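Side-chain contacts in indole-3-pyruvate decarboxylase (Azospirillum brasilense, PDB 2NXW), which decarboxylates indole-3-pyruvate to indole-3-acetaldehyde and carbon dioxide on the way to the plant hormone auxin, using thiamine diphosphate and a metal ion such as magnesium: residues E214-M219 / Q247-P252; A240-L245 / F294-I299; L48-V53 / V87-Y92; E25-A30 / V179-P184; T455-G460 / D495-A500. One frame throughout, in Å; residues are numbered along the deposited sequence.

Interaction 1: residues E214-M219 / Q247-P252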
# COMPACT_ATOMS: atom_id res chain seq x y z
N GLU A 214 -24.21 23.09 18.27
CA GLU A 214 -24.20 23.19 16.81
C GLU A 214 -25.22 22.27 16.17
O GLU A 214 -25.89 22.64 15.20
CB GLU A 214 -22.81 22.88 16.26
CG GLU A 214 -22.65 23.36 14.83
CD GLU A 214 -21.32 22.97 14.22
OE1 GLU A 214 -20.35 22.74 14.97
OE2 GLU A 214 -21.25 22.90 12.97
N VAL A 215 -25.34 21.06 16.70
CA VAL A 215 -26.30 20.10 16.16
C VAL A 215 -27.72 20.64 16.30
O VAL A 215 -28.51 20.59 15.36
CB VAL A 215 -26.20 18.75 16.90
CG1 VAL A 215 -27.40 17.87 16.56
CG2 VAL A 215 -24.91 18.04 16.51
N LEU A 216 -28.06 21.17 17.48
CA LEU A 216 -29.41 21.69 17.68
C LEU A 216 -29.68 22.89 16.78
O LEU A 216 -30.78 23.04 16.25
CB LEU A 216 -29.63 22.06 19.15
CG LEU A 216 -29.72 20.86 20.11
CD1 LEU A 216 -30.01 21.35 21.52
CD2 LEU A 216 -30.81 19.90 19.63
N ALA A 217 -28.67 23.73 16.58
CA ALA A 217 -28.84 24.90 15.72
C ALA A 217 -29.10 24.44 14.29
O ALA A 217 -29.95 24.99 13.60
CB ALA A 217 -27.60 25.77 15.77
N ALA A 218 -28.37 23.42 13.85
CA ALA A 218 -28.53 22.90 12.50
C ALA A 218 -29.93 22.28 12.32
O ALA A 218 -30.56 22.45 11.28
CB ALA A 218 -27.45 21.87 12.21
N MET A 219 -30.40 21.56 13.34
CA MET A 219 -31.73 20.94 13.29
C MET A 219 -32.81 22.01 13.21
O MET A 219 -33.81 21.85 12.51
CB MET A 219 -31.99 20.10 14.55
CG MET A 219 -31.32 18.74 14.60
SD MET A 219 -31.91 17.63 13.33
CE MET A 219 -30.74 17.85 12.40
N GLN A 247 -38.58 12.56 20.97
CA GLN A 247 -39.77 13.30 21.33
C GLN A 247 -39.45 14.78 21.51
O GLN A 247 -40.17 15.65 21.01
CB GLN A 247 -40.39 12.72 22.61
CG GLN A 247 -41.63 13.47 23.11
CD GLN A 247 -42.33 12.74 24.25
OE1 GLN A 247 -41.71 12.37 25.25
NE2 GLN A 247 -43.64 12.55 24.11
N ARG A 248 -38.36 15.08 22.21
CA ARG A 248 -37.98 16.48 22.46
C ARG A 248 -37.45 17.23 21.24
O ARG A 248 -37.65 18.44 21.11
CB ARG A 248 -36.93 16.56 23.57
CG ARG A 248 -37.40 16.00 24.91
CD ARG A 248 -36.45 16.41 26.03
NE ARG A 248 -36.83 15.77 27.29
CZ ARG A 248 -36.32 16.09 28.47
NH1 ARG A 248 -35.42 17.07 28.57
NH2 ARG A 248 -36.71 15.44 29.56
N LEU A 249 -36.77 16.53 20.34
CA LEU A 249 -36.19 17.17 19.16
C LEU A 249 -37.25 17.65 18.17
O LEU A 249 -37.04 18.61 17.44
CB LEU A 249 -35.21 16.22 18.49
CG LEU A 249 -34.30 16.82 17.42
CD1 LEU A 249 -33.41 17.89 18.02
CD2 LEU A 249 -33.45 15.71 16.84
N GLY A 250 -38.39 16.97 18.14
CA GLY A 250 -39.49 17.38 17.29
C GLY A 250 -39.34 17.30 15.78
O GLY A 250 -39.96 18.08 15.06
N VAL A 251 -38.51 16.38 15.30
CA VAL A 251 -38.33 16.22 13.86
C VAL A 251 -38.70 14.80 13.44
O VAL A 251 -38.77 13.90 14.28
CB VAL A 251 -36.86 16.51 13.43
CG1 VAL A 251 -36.44 17.90 13.90
CG2 VAL A 251 -35.91 15.46 14.00
N PRO A 252 -38.98 14.59 12.14
CA PRO A 252 -39.35 13.25 11.65
C PRO A 252 -38.29 12.22 12.00
O PRO A 252 -37.09 12.50 11.93
CB PRO A 252 -39.47 13.47 10.15
CG PRO A 252 -40.00 14.87 10.06
CD PRO A 252 -39.15 15.60 11.08
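Helices 205-221 and 239-249 face each other through Leu216, Met219 and Leu249, with 8.1 Å between the nearest CA atoms, those of Met219 and Val251. Segment 214-219 is regular helix, whereas 247-252 is the last turn of helix 239-249 and the chain that leaves it. Both helices belong to the alpha/beta central domain and pack against one face of its mixed sheet. The second helix stops at Gly250, whose positive phi (67°) turns the chain out; Val251 then runs extended, and Pro252 is hydrogen-bonded through its backbone to Leu227, so the chain drops from the helix straight to the sheet.

Across the groove between the helices the contact is purely apolar and rests on Leu249. Its CG lies anti to the backbone N (chi1 -168°), which sends the branch across toward helix 205-221. Methyl CD1 then does all the close touching, meeting CD2 of Leu216 at 3.7 Å, the two leucine chains running at a slant to one another. Beneath Leu216, one turn further along the same helix, Met219 fills in on the side nearer the sheet. Its chain, bent at chi2, also packs on Pro225 of strand 225-229 and Ile318 of strand 317-321. Met219 and Leu249 cross at roughly a right angle, and it is the methylene CG of Met219, 4.1 Å from Leu249 CD1, that makes the approach.

Interaction 2: residues A240-L245 / F294-I299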
# COMPACT_ATOMS: atom_id res chain seq x y z
N ALA A 240 -33.97 3.88 25.20
CA ALA A 240 -34.78 4.73 26.07
C ALA A 240 -34.37 6.20 25.95
O ALA A 240 -35.23 7.07 25.82
CB ALA A 240 -34.67 4.26 27.52
N LYS A 241 -33.07 6.47 26.01
CA LYS A 241 -32.59 7.84 25.91
C LYS A 241 -32.91 8.44 24.54
O LYS A 241 -33.28 9.61 24.44
CB LYS A 241 -31.08 7.89 26.14
CG LYS A 241 -30.65 7.65 27.57
CD LYS A 241 -30.83 8.91 28.41
CE LYS A 241 -30.18 8.74 29.78
NZ LYS A 241 -30.10 10.04 30.50
N VAL A 242 -32.78 7.64 23.48
CA VAL A 242 -33.06 8.15 22.16
C VAL A 242 -34.56 8.36 21.93
O VAL A 242 -34.95 9.26 21.19
CB VAL A 242 -32.40 7.25 21.08
CG1 VAL A 242 -32.84 7.65 19.67
CG2 VAL A 242 -30.88 7.39 21.22
N ALA A 243 -35.40 7.56 22.58
CA ALA A 243 -36.84 7.75 22.45
C ALA A 243 -37.16 9.12 23.05
O ALA A 243 -37.98 9.88 22.52
CB ALA A 243 -37.61 6.65 23.20
N GLU A 244 -36.51 9.45 24.17
CA GLU A 244 -36.72 10.73 24.83
C GLU A 244 -36.21 11.86 23.92
O GLU A 244 -36.88 12.87 23.74
CB GLU A 244 -35.99 10.75 26.18
CG GLU A 244 -36.21 11.99 27.04
CD GLU A 244 -37.67 12.17 27.46
OE1 GLU A 244 -38.35 11.17 27.76
OE2 GLU A 244 -38.13 13.33 27.51
N LEU A 245 -35.02 11.68 23.35
CA LEU A 245 -34.46 12.69 22.45
C LEU A 245 -35.38 12.93 21.24
O LEU A 245 -35.62 14.08 20.86
CB LEU A 245 -33.07 12.25 21.97
CG LEU A 245 -32.43 13.10 20.86
CD1 LEU A 245 -32.19 14.52 21.37
CD2 LEU A 245 -31.12 12.46 20.42
N PHE A 294 -29.67 13.98 10.59
CA PHE A 294 -28.91 13.60 11.78
C PHE A 294 -28.80 12.07 11.85
O PHE A 294 -29.76 11.40 12.22
CB PHE A 294 -29.64 14.15 13.01
CG PHE A 294 -28.88 14.04 14.31
CD1 PHE A 294 -27.59 13.52 14.37
CD2 PHE A 294 -29.47 14.49 15.49
CE1 PHE A 294 -26.90 13.45 15.59
CE2 PHE A 294 -28.79 14.42 16.71
CZ PHE A 294 -27.51 13.90 16.76
N LEU A 295 -27.64 11.55 11.47
CA LEU A 295 -27.39 10.11 11.49
C LEU A 295 -26.84 9.76 12.86
O LEU A 295 -25.64 9.90 13.13
CB LEU A 295 -26.36 9.73 10.41
CG LEU A 295 -26.73 10.07 8.97
CD1 LEU A 295 -25.58 9.69 8.05
CD2 LEU A 295 -28.01 9.34 8.58
N LEU A 296 -27.73 9.31 13.74
CA LEU A 296 -27.34 8.97 15.09
C LEU A 296 -26.84 7.53 15.18
O LEU A 296 -27.63 6.60 15.36
CB LEU A 296 -28.53 9.20 16.04
CG LEU A 296 -28.26 9.18 17.55
CD1 LEU A 296 -27.38 10.36 17.94
CD2 LEU A 296 -29.58 9.24 18.30
N GLY A 297 -25.52 7.36 15.01
CA GLY A 297 -24.88 6.05 15.10
C GLY A 297 -24.87 5.20 13.86
O GLY A 297 -24.75 3.97 13.95
N ALA A 298 -24.93 5.83 12.69
CA ALA A 298 -25.00 5.11 11.42
C ALA A 298 -23.72 4.66 10.74
O ALA A 298 -22.71 5.36 10.74
CB ALA A 298 -25.80 5.94 10.43
N ILE A 299 -23.78 3.47 10.15
CA ILE A 299 -22.68 2.95 9.36
C ILE A 299 -22.93 3.59 8.00
O ILE A 299 -24.07 3.60 7.53
CB ILE A 299 -22.78 1.42 9.21
CG1 ILE A 299 -22.32 0.75 10.50
CG2 ILE A 299 -21.96 0.94 8.01
CD1 ILE A 299 -22.65 -0.72 10.58
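The beta-alpha-beta crossover that joins strand 225-229 to strand 253-255 runs through helix 239-249, and Val242 and Leu245 of this helix bear down on Leu296 at the end of the neighbouring strand 292-296. The backbones stay well apart, the nearest CA atoms being those of Val242 and Leu296 at 9.1 Å, and side chains alone bridge the distance.

Leu296 makes its part of the contact with a single methyl. With CG swung anti to the backbone N (chi1 -168°), its CD2 reaches up to the helix and ends between two residues one turn apart. Val242 and Leu296 reach toward each other tip to tip, and the valine straddles that methyl with both branches: CG2 is 3.7 Å from Leu296 CD2, and Val242 CG1 stands 3.9 Å from the same atom. Leu245 comes in from the next turn, also tip to tip, with its CD2 a looser 4.2 Å from Leu296 CD2. One strand methyl is thus held by three methyls of the helix, all apolar and buried.

Around this point Val242 also leans on Val229, and Leu245 and Leu296 both meet helix 337-346, which lies on the same side of the sheet. Just past Leu296 the strand breaks at Gly297, whose phi is positive (85°). A helix lying over parallel strands and sealing them with branched aliphatic side chains is the build of the Rossmann-like central domain in thiamine diphosphate-dependent decarboxylases.

Interaction 3: residues L48-V53 / V87-Y92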
# COMPACT_ATOMS: atom_id res chain seq x y z
N LEU A 48 -6.21 -26.97 22.66
CA LEU A 48 -6.75 -27.98 23.57
C LEU A 48 -6.72 -27.58 25.05
O LEU A 48 -7.72 -27.73 25.75
CB LEU A 48 -6.05 -29.33 23.35
CG LEU A 48 -6.58 -30.09 22.13
CD1 LEU A 48 -5.74 -31.33 21.88
CD2 LEU A 48 -8.03 -30.47 22.36
N PRO A 49 -5.58 -27.07 25.55
CA PRO A 49 -5.54 -26.67 26.96
C PRO A 49 -6.60 -25.62 27.32
O PRO A 49 -7.20 -25.67 28.39
CB PRO A 49 -4.11 -26.14 27.12
CG PRO A 49 -3.34 -27.03 26.18
CD PRO A 49 -4.23 -27.03 24.95
N PHE A 50 -6.82 -24.66 26.42
CA PHE A 50 -7.81 -23.62 26.66
C PHE A 50 -9.23 -24.21 26.69
O PHE A 50 -10.04 -23.86 27.55
CB PHE A 50 -7.73 -22.53 25.58
CG PHE A 50 -8.73 -21.44 25.74
CD1 PHE A 50 -8.59 -20.49 26.74
CD2 PHE A 50 -9.85 -21.38 24.91
CE1 PHE A 50 -9.55 -19.48 26.92
CE2 PHE A 50 -10.81 -20.40 25.08
CZ PHE A 50 -10.66 -19.45 26.09
N PHE A 51 -9.54 -25.10 25.75
CA PHE A 51 -10.87 -25.69 25.73
C PHE A 51 -11.10 -26.55 26.96
O PHE A 51 -12.23 -26.67 27.43
CB PHE A 51 -11.09 -26.50 24.44
CG PHE A 51 -11.55 -25.68 23.27
CD1 PHE A 51 -10.73 -24.70 22.71
CD2 PHE A 51 -12.81 -25.90 22.71
CE1 PHE A 51 -11.15 -23.95 21.62
CE2 PHE A 51 -13.25 -25.15 21.61
CZ PHE A 51 -12.41 -24.18 21.06
N LYS A 52 -10.03 -27.14 27.49
CA LYS A 52 -10.12 -27.98 28.69
C LYS A 52 -10.56 -27.11 29.86
O LYS A 52 -11.44 -27.50 30.63
CB LYS A 52 -8.76 -28.62 29.01
CG LYS A 52 -8.74 -29.42 30.32
CD LYS A 52 -7.41 -30.12 30.51
CE LYS A 52 -7.35 -30.84 31.85
NZ LYS A 52 -6.08 -31.60 32.01
N VAL A 53 -9.96 -25.93 30.00
CA VAL A 53 -10.34 -25.03 31.08
C VAL A 53 -11.80 -24.61 30.90
O VAL A 53 -12.58 -24.60 31.84
CB VAL A 53 -9.44 -23.78 31.13
CG1 VAL A 53 -9.98 -22.78 32.16
CG2 VAL A 53 -8.01 -24.18 31.48
N VAL A 87 -18.28 -14.51 21.77
CA VAL A 87 -17.00 -15.18 21.97
C VAL A 87 -16.83 -16.35 21.02
O VAL A 87 -17.63 -17.28 21.00
CB VAL A 87 -16.85 -15.66 23.44
CG1 VAL A 87 -15.41 -16.14 23.69
CG2 VAL A 87 -17.20 -14.53 24.40
N ALA A 88 -15.75 -16.29 20.24
CA ALA A 88 -15.44 -17.29 19.24
C ALA A 88 -14.03 -17.80 19.46
O ALA A 88 -13.06 -17.04 19.33
CB ALA A 88 -15.56 -16.68 17.85
N ALA A 89 -13.91 -19.09 19.78
CA ALA A 89 -12.62 -19.72 20.05
C ALA A 89 -12.19 -20.67 18.95
O ALA A 89 -12.93 -21.57 18.56
CB ALA A 89 -12.69 -20.47 21.40
N VAL A 90 -10.96 -20.47 18.48
CA VAL A 90 -10.39 -21.26 17.41
C VAL A 90 -8.96 -21.71 17.69
O VAL A 90 -8.34 -21.30 18.69
CB VAL A 90 -10.39 -20.47 16.08
CG1 VAL A 90 -11.83 -20.17 15.65
CG2 VAL A 90 -9.60 -19.17 16.25
N THR A 91 -8.43 -22.55 16.82
CA THR A 91 -7.07 -23.01 16.98
C THR A 91 -6.19 -22.28 15.97
O THR A 91 -6.68 -21.72 14.98
CB THR A 91 -6.97 -24.54 16.81
OG1 THR A 91 -5.67 -24.98 17.24
CG2 THR A 91 -7.20 -24.94 15.35
N TYR A 92 -4.89 -22.29 16.23
CA TYR A 92 -3.92 -21.60 15.39
C TYR A 92 -3.86 -22.14 13.98
O TYR A 92 -3.99 -23.34 13.75
CB TYR A 92 -2.53 -21.72 16.03
CG TYR A 92 -1.55 -20.66 15.57
CD1 TYR A 92 -1.72 -19.34 15.96
CD2 TYR A 92 -0.46 -20.98 14.76
CE1 TYR A 92 -0.85 -18.34 15.56
CE2 TYR A 92 0.44 -19.97 14.34
CZ TYR A 92 0.23 -18.66 14.76
OH TYR A 92 1.09 -17.64 14.39
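Phe50 and Phe51, neighbours on one helical turn, present their rings to Ala89 in different ways. Their first torsions differ and spread the rings: CG of Phe50 stands anti to the backbone N (chi1 179°), while that of Phe51 sits beside it (chi1 -85°). The rings leave the helix in different directions yet converge on one strand residue. Phe50 brings CE2 to 4.1 Å from Ala89 CB, with the methyl at its edge, near the plane of the ring.

Phe51 comes closer. Its CZ is 3.7 Å from Ala89 CB, and the adjacent CE1 stands 3.8 Å from that same methyl, which sits well off the ring plane. What lies in that plane, at the edge, is the Ala89 carbonyl oxygen, 3.7 Å from CZ, which probably sets the slightly positive C-H edge against the oxygen's partial negative charge.

The setting is the parallel alpha/beta sheet of the N-terminal, pyrimidine-binding (PYR) domain, where helix 48-57 lies in the crossover from strand 39-41 to 62-64 and also reaches strand 86-90. A methyl is all that Ala89 offers here, which is consistent with the close approach, 8.4 Å between the CA atoms of Phe51 and Ala89. Further out, the Phe51 side chain is about 9 Å from bound thiamine diphosphate. On the outer side of the helix, Lys52 forms a salt bridge to Glu488 of the second subunit.

Interaction 4: residues E25-A30 / V179-P184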
# COMPACT_ATOMS: atom_id res chain seq x y z
N GLU A 25 -8.94 -18.88 32.86
CA GLU A 25 -10.08 -18.68 33.77
C GLU A 25 -10.35 -17.19 33.96
O GLU A 25 -11.50 -16.75 33.96
CB GLU A 25 -9.80 -19.32 35.14
CG GLU A 25 -9.44 -20.80 35.11
CD GLU A 25 -9.18 -21.39 36.50
OE1 GLU A 25 -8.30 -20.88 37.23
OE2 GLU A 25 -9.86 -22.37 36.86
N ALA A 26 -9.28 -16.42 34.12
CA ALA A 26 -9.40 -14.98 34.30
C ALA A 26 -10.05 -14.35 33.07
O ALA A 26 -10.86 -13.43 33.20
CB ALA A 26 -8.02 -14.36 34.54
N LEU A 27 -9.69 -14.84 31.89
CA LEU A 27 -10.26 -14.32 30.66
C LEU A 27 -11.74 -14.67 30.56
O LEU A 27 -12.57 -13.80 30.25
CB LEU A 27 -9.50 -14.87 29.45
CG LEU A 27 -10.12 -14.58 28.08
CD1 LEU A 27 -10.23 -13.07 27.85
CD2 LEU A 27 -9.24 -15.21 27.00
N LEU A 28 -12.08 -15.93 30.81
CA LEU A 28 -13.48 -16.35 30.75
C LEU A 28 -14.31 -15.54 31.74
O LEU A 28 -15.42 -15.12 31.43
CB LEU A 28 -13.61 -17.85 31.02
CG LEU A 28 -13.02 -18.77 29.94
CD1 LEU A 28 -12.99 -20.21 30.45
CD2 LEU A 28 -13.87 -18.68 28.65
N ARG A 29 -13.77 -15.31 32.93
CA ARG A 29 -14.49 -14.54 33.94
C ARG A 29 -14.65 -13.08 33.52
O ARG A 29 -15.70 -12.48 33.74
CB ARG A 29 -13.77 -14.63 35.30
CG ARG A 29 -13.90 -16.00 35.95
CD ARG A 29 -13.17 -16.07 37.29
NE ARG A 29 -13.30 -17.39 37.90
CZ ARG A 29 -14.44 -17.90 38.36
NH1 ARG A 29 -15.56 -17.20 38.29
NH2 ARG A 29 -14.46 -19.12 38.88
N ALA A 30 -13.62 -12.50 32.90
CA ALA A 30 -13.68 -11.12 32.43
C ALA A 30 -14.76 -10.97 31.36
O ALA A 30 -15.45 -9.95 31.29
CB ALA A 30 -12.33 -10.70 31.86
N VAL A 179 -12.42 -8.01 18.35
CA VAL A 179 -11.05 -7.90 18.85
C VAL A 179 -10.41 -9.28 18.78
O VAL A 179 -11.11 -10.30 18.65
CB VAL A 179 -11.00 -7.36 20.30
CG1 VAL A 179 -11.44 -5.90 20.32
CG2 VAL A 179 -11.89 -8.21 21.22
N TYR A 180 -9.08 -9.31 18.87
CA TYR A 180 -8.32 -10.54 18.75
C TYR A 180 -7.38 -10.81 19.93
O TYR A 180 -6.58 -9.96 20.30
CB TYR A 180 -7.50 -10.46 17.46
CG TYR A 180 -6.61 -11.64 17.19
CD1 TYR A 180 -7.15 -12.88 16.87
CD2 TYR A 180 -5.21 -11.52 17.23
CE1 TYR A 180 -6.34 -13.97 16.60
CE2 TYR A 180 -4.39 -12.61 16.97
CZ TYR A 180 -4.96 -13.83 16.65
OH TYR A 180 -4.15 -14.92 16.42
N LEU A 181 -7.49 -12.01 20.50
CA LEU A 181 -6.63 -12.42 21.61
C LEU A 181 -5.96 -13.72 21.21
O LEU A 181 -6.64 -14.69 20.87
CB LEU A 181 -7.44 -12.62 22.90
CG LEU A 181 -8.03 -11.34 23.50
CD1 LEU A 181 -8.94 -11.69 24.68
CD2 LEU A 181 -6.89 -10.42 23.95
N GLU A 182 -4.63 -13.75 21.27
CA GLU A 182 -3.85 -14.92 20.91
C GLU A 182 -3.23 -15.44 22.21
O GLU A 182 -2.56 -14.69 22.91
CB GLU A 182 -2.78 -14.48 19.90
CG GLU A 182 -1.98 -15.56 19.24
CD GLU A 182 -1.10 -14.99 18.15
OE1 GLU A 182 -1.62 -14.68 17.05
OE2 GLU A 182 0.12 -14.84 18.39
N ILE A 183 -3.47 -16.70 22.52
CA ILE A 183 -2.96 -17.28 23.77
C ILE A 183 -2.03 -18.48 23.56
O ILE A 183 -2.48 -19.57 23.20
CB ILE A 183 -4.12 -17.74 24.68
CG1 ILE A 183 -5.14 -16.61 24.86
CG2 ILE A 183 -3.58 -18.18 26.04
CD1 ILE A 183 -6.33 -16.98 25.72
N PRO A 184 -0.71 -18.29 23.78
CA PRO A 184 0.25 -19.39 23.63
C PRO A 184 -0.24 -20.52 24.54
O PRO A 184 -0.65 -20.27 25.67
CB PRO A 184 1.56 -18.76 24.12
CG PRO A 184 1.41 -17.32 23.72
CD PRO A 184 -0.03 -17.02 24.10
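Leu27 has its CG anti to the backbone N (chi1 171°), an orientation that drives the whole isobutyl group out from helix 23-33 toward the strand and splits its two methyls between two partners. On the other side Leu181 CG and Ile183 CG1 both sit beside the backbone N, and the extended chi2 of each (Ile183, 179°) pushes CD1 out to the farthest point from the strand. The results are two methyl-methyl contacts: Leu27 CD1 meets Leu181 CD1 head-on, tip to tip, at 3.7 Å, and Leu27 CD2 reaches Ile183 CD1 at 3.6 Å, these two chains meeting aslant. One leucine thus serves two strand residues that lie two apart and so point to the same side of the sheet. The helix keeps its distance, with 9.9 Å between the CA atoms of Leu27 and Leu181.

On the other face of the strand, Tyr180 gives its hydroxyl hydrogen to Glu182, OH to OE1 at 2.6 Å, with OE1 lying in the plane of the tyrosine ring and using its anti lone pair. Gln141 is a second partner of that hydroxyl, and Phe145 stacks on the ring.

Within the N-terminal domain, strand 179-184 runs between 113-119 and 152-154. Ile116 of 113-119 and Ile165 of helix 161-175 close in around Leu27, while Leu28, the next residue, packs against helix 48-57.

Interaction 5: residues T455-G460 / D495-A500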
# COMPACT_ATOMS: atom_id res chain seq x y z
N THR A 455 -23.56 -23.30 4.63
CA THR A 455 -23.55 -23.49 6.08
C THR A 455 -24.83 -24.04 6.70
O THR A 455 -24.92 -24.09 7.93
CB THR A 455 -23.27 -22.14 6.76
OG1 THR A 455 -24.35 -21.25 6.46
CG2 THR A 455 -21.94 -21.55 6.28
N GLY A 456 -25.80 -24.45 5.90
CA GLY A 456 -27.04 -24.98 6.47
C GLY A 456 -26.83 -26.27 7.25
O GLY A 456 -27.61 -26.60 8.16
N TRP A 457 -25.77 -26.99 6.90
CA TRP A 457 -25.42 -28.27 7.52
C TRP A 457 -25.15 -28.15 9.02
O TRP A 457 -25.14 -29.16 9.74
CB TRP A 457 -24.19 -28.85 6.80
CG TRP A 457 -24.31 -28.67 5.31
CD1 TRP A 457 -23.59 -27.81 4.52
CD2 TRP A 457 -25.28 -29.28 4.45
NE1 TRP A 457 -24.05 -27.86 3.23
CE2 TRP A 457 -25.09 -28.75 3.15
CE3 TRP A 457 -26.30 -30.22 4.65
CZ2 TRP A 457 -25.88 -29.12 2.06
CZ3 TRP A 457 -27.09 -30.59 3.57
CH2 TRP A 457 -26.88 -30.04 2.28
N GLU A 458 -24.91 -26.93 9.48
CA GLU A 458 -24.66 -26.73 10.90
C GLU A 458 -25.86 -27.16 11.74
O GLU A 458 -25.73 -27.37 12.95
CB GLU A 458 -24.29 -25.28 11.17
CG GLU A 458 -22.95 -24.87 10.56
CD GLU A 458 -21.75 -25.51 11.23
OE1 GLU A 458 -21.87 -26.01 12.37
OE2 GLU A 458 -20.66 -25.49 10.62
N LEU A 459 -27.02 -27.32 11.10
CA LEU A 459 -28.21 -27.76 11.82
C LEU A 459 -28.00 -29.13 12.45
O LEU A 459 -28.73 -29.50 13.38
CB LEU A 459 -29.42 -27.79 10.87
CG LEU A 459 -29.98 -26.42 10.48
CD1 LEU A 459 -30.98 -26.63 9.34
CD2 LEU A 459 -30.67 -25.75 11.68
N GLY A 460 -27.02 -29.89 11.96
CA GLY A 460 -26.75 -31.20 12.55
C GLY A 460 -26.29 -31.11 14.00
O GLY A 460 -26.21 -32.13 14.70
N ASP A 495 -28.30 -27.00 -9.33
CA ASP A 495 -28.90 -28.32 -9.46
C ASP A 495 -29.98 -28.50 -8.39
O ASP A 495 -30.18 -27.63 -7.53
CB ASP A 495 -27.82 -29.38 -9.27
CG ASP A 495 -28.07 -30.64 -10.06
OD1 ASP A 495 -29.23 -30.89 -10.46
OD2 ASP A 495 -27.09 -31.39 -10.28
N ASP A 496 -30.67 -29.62 -8.46
CA ASP A 496 -31.71 -29.97 -7.49
C ASP A 496 -31.04 -30.68 -6.33
O ASP A 496 -30.38 -31.69 -6.52
CB ASP A 496 -32.74 -30.90 -8.16
CG ASP A 496 -33.77 -31.44 -7.18
OD1 ASP A 496 -34.36 -30.65 -6.43
OD2 ASP A 496 -33.99 -32.68 -7.17
N TRP A 497 -31.15 -30.10 -5.13
CA TRP A 497 -30.62 -30.73 -3.92
C TRP A 497 -31.89 -30.98 -3.10
O TRP A 497 -32.72 -30.08 -2.95
CB TRP A 497 -29.70 -29.77 -3.14
CG TRP A 497 -28.40 -29.43 -3.81
CD1 TRP A 497 -28.23 -28.90 -5.07
CD2 TRP A 497 -27.10 -29.50 -3.22
NE1 TRP A 497 -26.89 -28.62 -5.28
CE2 TRP A 497 -26.18 -28.98 -4.17
CE3 TRP A 497 -26.61 -29.95 -1.98
CZ2 TRP A 497 -24.81 -28.89 -3.91
CZ3 TRP A 497 -25.24 -29.86 -1.72
CH2 TRP A 497 -24.36 -29.33 -2.69
N ARG A 498 -32.05 -32.20 -2.59
CA ARG A 498 -33.24 -32.54 -1.81
C ARG A 498 -32.92 -32.29 -0.34
O ARG A 498 -32.64 -33.22 0.42
CB ARG A 498 -33.63 -34.00 -2.03
CG ARG A 498 -34.39 -34.28 -3.32
CD ARG A 498 -33.56 -34.07 -4.56
NE ARG A 498 -32.44 -35.00 -4.61
CZ ARG A 498 -31.76 -35.29 -5.71
NH1 ARG A 498 -30.76 -36.15 -5.66
NH2 ARG A 498 -32.10 -34.72 -6.87
N PHE A 499 -32.96 -31.03 0.05
CA PHE A 499 -32.60 -30.64 1.41
C PHE A 499 -33.49 -31.24 2.49
O PHE A 499 -32.98 -31.72 3.52
CB PHE A 499 -32.59 -29.11 1.51
CG PHE A 499 -31.57 -28.44 0.60
CD1 PHE A 499 -30.21 -28.54 0.86
CD2 PHE A 499 -32.00 -27.67 -0.48
CE1 PHE A 499 -29.27 -27.86 0.06
CE2 PHE A 499 -31.07 -26.99 -1.28
CZ PHE A 499 -29.71 -27.08 -1.01
N ALA A 500 -34.80 -31.24 2.27
CA ALA A 500 -35.71 -31.81 3.27
C ALA A 500 -35.36 -33.27 3.51
O ALA A 500 -35.40 -33.73 4.66
CB ALA A 500 -37.17 -31.68 2.82
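Phe499 takes Trp497 CB on one face of its ring, 3.4 Å above the plane and toward the rim, and at its edge, in plane, it meets Trp457. The indole of Trp457 brings its six-membered end to both partners: CH2 is 3.9 Å from Phe499 CD1, and CZ2 stands 3.9 Å from Trp497 CZ3. Trp457 crosses each of them at about a right angle, making an all-aromatic cluster.

Several neighbours fix the central indole. Trp457 NE1 is hydrogen-bonded to Gln453 O, Phe452 makes an edge-to-face contact with the ring, and Trp457 of the second subunit stacks on it. Trp497 likewise faces that subunit, whose Arg463 forms a cation-pi contact with it. Replacing Trp457 by an alanine would probably leave the edge of Phe499 and the end of Trp497 without their packing partner, and abolish the stack of Trp457 on its own counterpart in the second subunit.

Beside the rings, a salt bridge lies within 495-500: Arg498 NH2 donates to Asp496 OD2 at 2.8 Å (167°), in line with the guanidinium plane but from above the carboxylate.

Phe499 brings the cluster up to the metal site: it packs on Asp449, a magnesium ligand, and its side chain is about 8 Å from the magnesium ion. Segment 455-460 lies inside the GDG...NN cofactor-binding motif of thiamine diphosphate enzymes, and Trp497 and Phe499 pack on it from outside.

In the fold
From the N terminus, helix 23-33 opens the longest loop, which interaction 4 closes when strand 179-184 comes in beneath it. Interaction 3 opens and closes within that span, on the same N-terminal sheet, and the two contacts touch where Val53 packs on Glu25 and Phe50 on Leu28. The chain then enters the central domain. Here interactions 1 and 2 cross, since helix 239-249 supplies a segment to each before strand 292-296 is reached; Phe294 joins them by packing on Val215 and Met219. Interaction 5 follows separately, closing a short loop in the C-terminal domain. It and interaction 3 both border the second subunit.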